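PDB 5MJR: protein Thf1 from Thermosynechococcus elongatus, which may take part in building photosynthetic membranes and associates with the FtsH protease complex involved in photosystem II repair in cyanobacteria. Local coordinates for residues N140-T145 with P180-P185. Numbering follows the deposited sequence.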
loop_
_atom_site.group_PDB
_atom_site.type_symbol
_atom_site.label_atom_id
_atom_site.label_comp_id
_atom_site.label_asym_id
_atom_site.label_seq_id
_atom_site.Cartn_x
_atom_site.Cartn_y
_atom_site.Cartn_z
ATOM N N ASN A 140 -15.303 -0.981 0.895
ATOM C CA ASN A 140 -15.597 -2.360 0.696
ATOM C C ASN A 140 -14.386 -3.313 0.550
ATOM O O ASN A 140 -14.463 -4.499 0.826
ATOM C CB ASN A 140 -16.519 -2.605 -0.504
ATOM C CG ASN A 140 -15.891 -2.206 -1.844
ATOM O OD1 ASN A 140 -15.126 -1.281 -1.963
ATOM N ND2 ASN A 140 -16.294 -2.975 -2.894
ATOM N N SER A 141 -13.253 -2.723 0.097
ATOM C CA SER A 141 -12.032 -3.449 -0.030
ATOM C C SER A 141 -11.373 -3.861 1.280
ATOM O O SER A 141 -10.472 -4.658 1.297
ATOM C CB SER A 141 -11.008 -2.698 -0.917
ATOM O OG SER A 141 -10.446 -1.609 -0.336
ATOM N N LEU A 142 -11.881 -3.331 2.423
ATOM C CA LEU A 142 -11.466 -3.894 3.706
ATOM C C LEU A 142 -12.019 -5.278 3.939
ATOM O O LEU A 142 -11.460 -6.040 4.787
ATOM C CB LEU A 142 -11.906 -3.003 4.835
ATOM C CG LEU A 142 -11.232 -1.653 4.952
ATOM C CD1 LEU A 142 -11.571 -1.046 6.333
ATOM C CD2 LEU A 142 -9.824 -1.510 4.645
ATOM N N ASN A 143 -13.058 -5.642 3.190
ATOM C CA ASN A 143 -13.574 -7.012 3.202
ATOM C C ASN A 143 -12.741 -7.924 2.289
ATOM O O ASN A 143 -13.182 -8.386 1.244
ATOM C CB ASN A 143 -15.040 -7.017 2.833
ATOM C CG ASN A 143 -15.935 -6.439 3.907
ATOM O OD1 ASN A 143 -15.644 -6.628 5.093
ATOM N ND2 ASN A 143 -17.006 -5.755 3.464
ATOM N N HIS A 144 -11.490 -8.047 2.692
ATOM C CA HIS A 144 -10.478 -8.670 1.861
ATOM C C HIS A 144 -10.471 -10.169 2.069
ATOM O O HIS A 144 -10.143 -10.604 3.213
ATOM C CB HIS A 144 -9.126 -8.115 2.287
ATOM C CG HIS A 144 -8.005 -8.575 1.389
ATOM N ND1 HIS A 144 -7.844 -8.011 0.155
ATOM C CD2 HIS A 144 -7.116 -9.565 1.532
ATOM C CE1 HIS A 144 -6.841 -8.667 -0.420
ATOM N NE2 HIS A 144 -6.368 -9.596 0.400
ATOM N N THR A 145 -10.693 -10.879 0.988
ATOM C CA THR A 145 -10.518 -12.348 0.950
ATOM C C THR A 145 -9.413 -12.661 -0.086
ATOM O O THR A 145 -9.096 -11.853 -0.902
ATOM C CB THR A 145 -11.890 -13.005 0.686
ATOM O OG1 THR A 145 -12.311 -12.762 -0.667
ATOM C CG2 THR A 145 -12.941 -12.442 1.669
ATOM N N PRO A 180 -13.362 -8.099 14.831
ATOM C CA PRO A 180 -14.586 -8.900 14.636
ATOM C C PRO A 180 -15.438 -8.509 13.451
ATOM O O PRO A 180 -16.442 -9.182 13.174
ATOM C CB PRO A 180 -15.288 -8.714 15.976
ATOM C CG PRO A 180 -14.764 -7.461 16.532
ATOM C CD PRO A 180 -13.459 -7.215 15.999
ATOM N N VAL A 181 -15.099 -7.399 12.790
ATOM C CA VAL A 181 -15.922 -6.810 11.749
ATOM C C VAL A 181 -15.430 -7.126 10.347
ATOM O O VAL A 181 -16.305 -7.290 9.476
ATOM C CB VAL A 181 -15.994 -5.236 11.973
ATOM C CG1 VAL A 181 -16.670 -4.481 10.853
ATOM C CG2 VAL A 181 -16.642 -4.934 13.308
ATOM N N ILE A 182 -14.104 -7.167 10.110
ATOM C CA ILE A 182 -13.589 -7.411 8.766
ATOM C C ILE A 182 -12.788 -8.688 8.740
ATOM O O ILE A 182 -12.141 -9.066 9.723
ATOM C CB ILE A 182 -12.808 -6.167 8.268
ATOM C CG1 ILE A 182 -11.524 -5.942 9.028
ATOM C CG2 ILE A 182 -13.685 -4.946 8.202
ATOM C CD1 ILE A 182 -10.601 -4.834 8.525
ATOM N N PRO A 183 -12.694 -9.323 7.523
ATOM C CA PRO A 183 -11.970 -10.568 7.349
ATOM C C PRO A 183 -10.486 -10.377 7.118
ATOM O O PRO A 183 -9.737 -11.373 7.053
ATOM C CB PRO A 183 -12.670 -11.241 6.151
ATOM C CG PRO A 183 -13.213 -10.087 5.402
ATOM C CD PRO A 183 -13.586 -9.063 6.372
ATOM N N LEU A 184 -10.054 -9.122 6.951
ATOM C CA LEU A 184 -8.634 -8.884 6.871
ATOM C C LEU A 184 -7.993 -9.436 8.154
ATOM O O LEU A 184 -8.506 -9.229 9.246
ATOM C CB LEU A 184 -8.408 -7.372 6.683
ATOM C CG LEU A 184 -7.136 -6.830 6.271
ATOM C CD1 LEU A 184 -6.678 -7.196 4.915
ATOM C CD2 LEU A 184 -7.132 -5.349 6.456
ATOM N N PRO A 185 -6.859 -10.144 8.080
ATOM C CA PRO A 185 -6.335 -10.812 9.309
ATOM C C PRO A 185 -5.586 -9.838 10.192
ATOM O O PRO A 185 -4.394 -9.471 10.027
ATOM C CB PRO A 185 -5.390 -11.863 8.724
ATOM C CG PRO A 185 -4.934 -11.231 7.440
ATOM C CD PRO A 185 -6.124 -10.556 6.891
HETATM O O HOH W 1 -17.229 -6.670 7.116
#
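Asn143 and His144 run past Ile182 to Leu184, the short runs 142-145 and 181-184 pointing 62° apart, and Asn143 CA comes within 5.6 Å of Ile182 CA. No direct hydrogen bond joins the two segments. Residues 140-142 finish a 3-10 segment, after which an inverse gamma turn centred on Asn143 ties His144 N weakly back to Leu142 O. That same carbonyl oxygen faces an aliphatic surface, 3.7 Å from Ile182 CB and nearly as close to Leu184 CB.

Pro183 rests CG and CD against the turn, both close to Asn143 CA. The Asn143 side chain crosses Pro183 obliquely, OD1 3.4 Å from Pro183 CD. Its chi1 of -71° sets CG beside the backbone N, and the turn of the amide about chi2 then brings OD1 to a water that donates to it and to Val181 O, 2.6 Å from each. At the other end Leu184 meets His144 through a single methyl, CD1, set 3.7 Å from His144 CB and oblique to the imidazole. The ring's NE2 is hydrogen-bonded to Lys147 O, and its plane meets that of His152 at about 45°.

The contact joins the loops that lead into helices 150-162 and 186-198, and is backed by Leu156 of helix 150-162, on which Leu142 and Leu184 both pack, and by Leu130 of helix 123-131, which Ile182 touches. Direct cohesion here is van der Waals packing of Pro183 and the aliphatic Ile182 and Leu184 against the Asn143 turn and His144; the polar link is indirect, one water satisfying an amide oxygen and a main-chain carbonyl together.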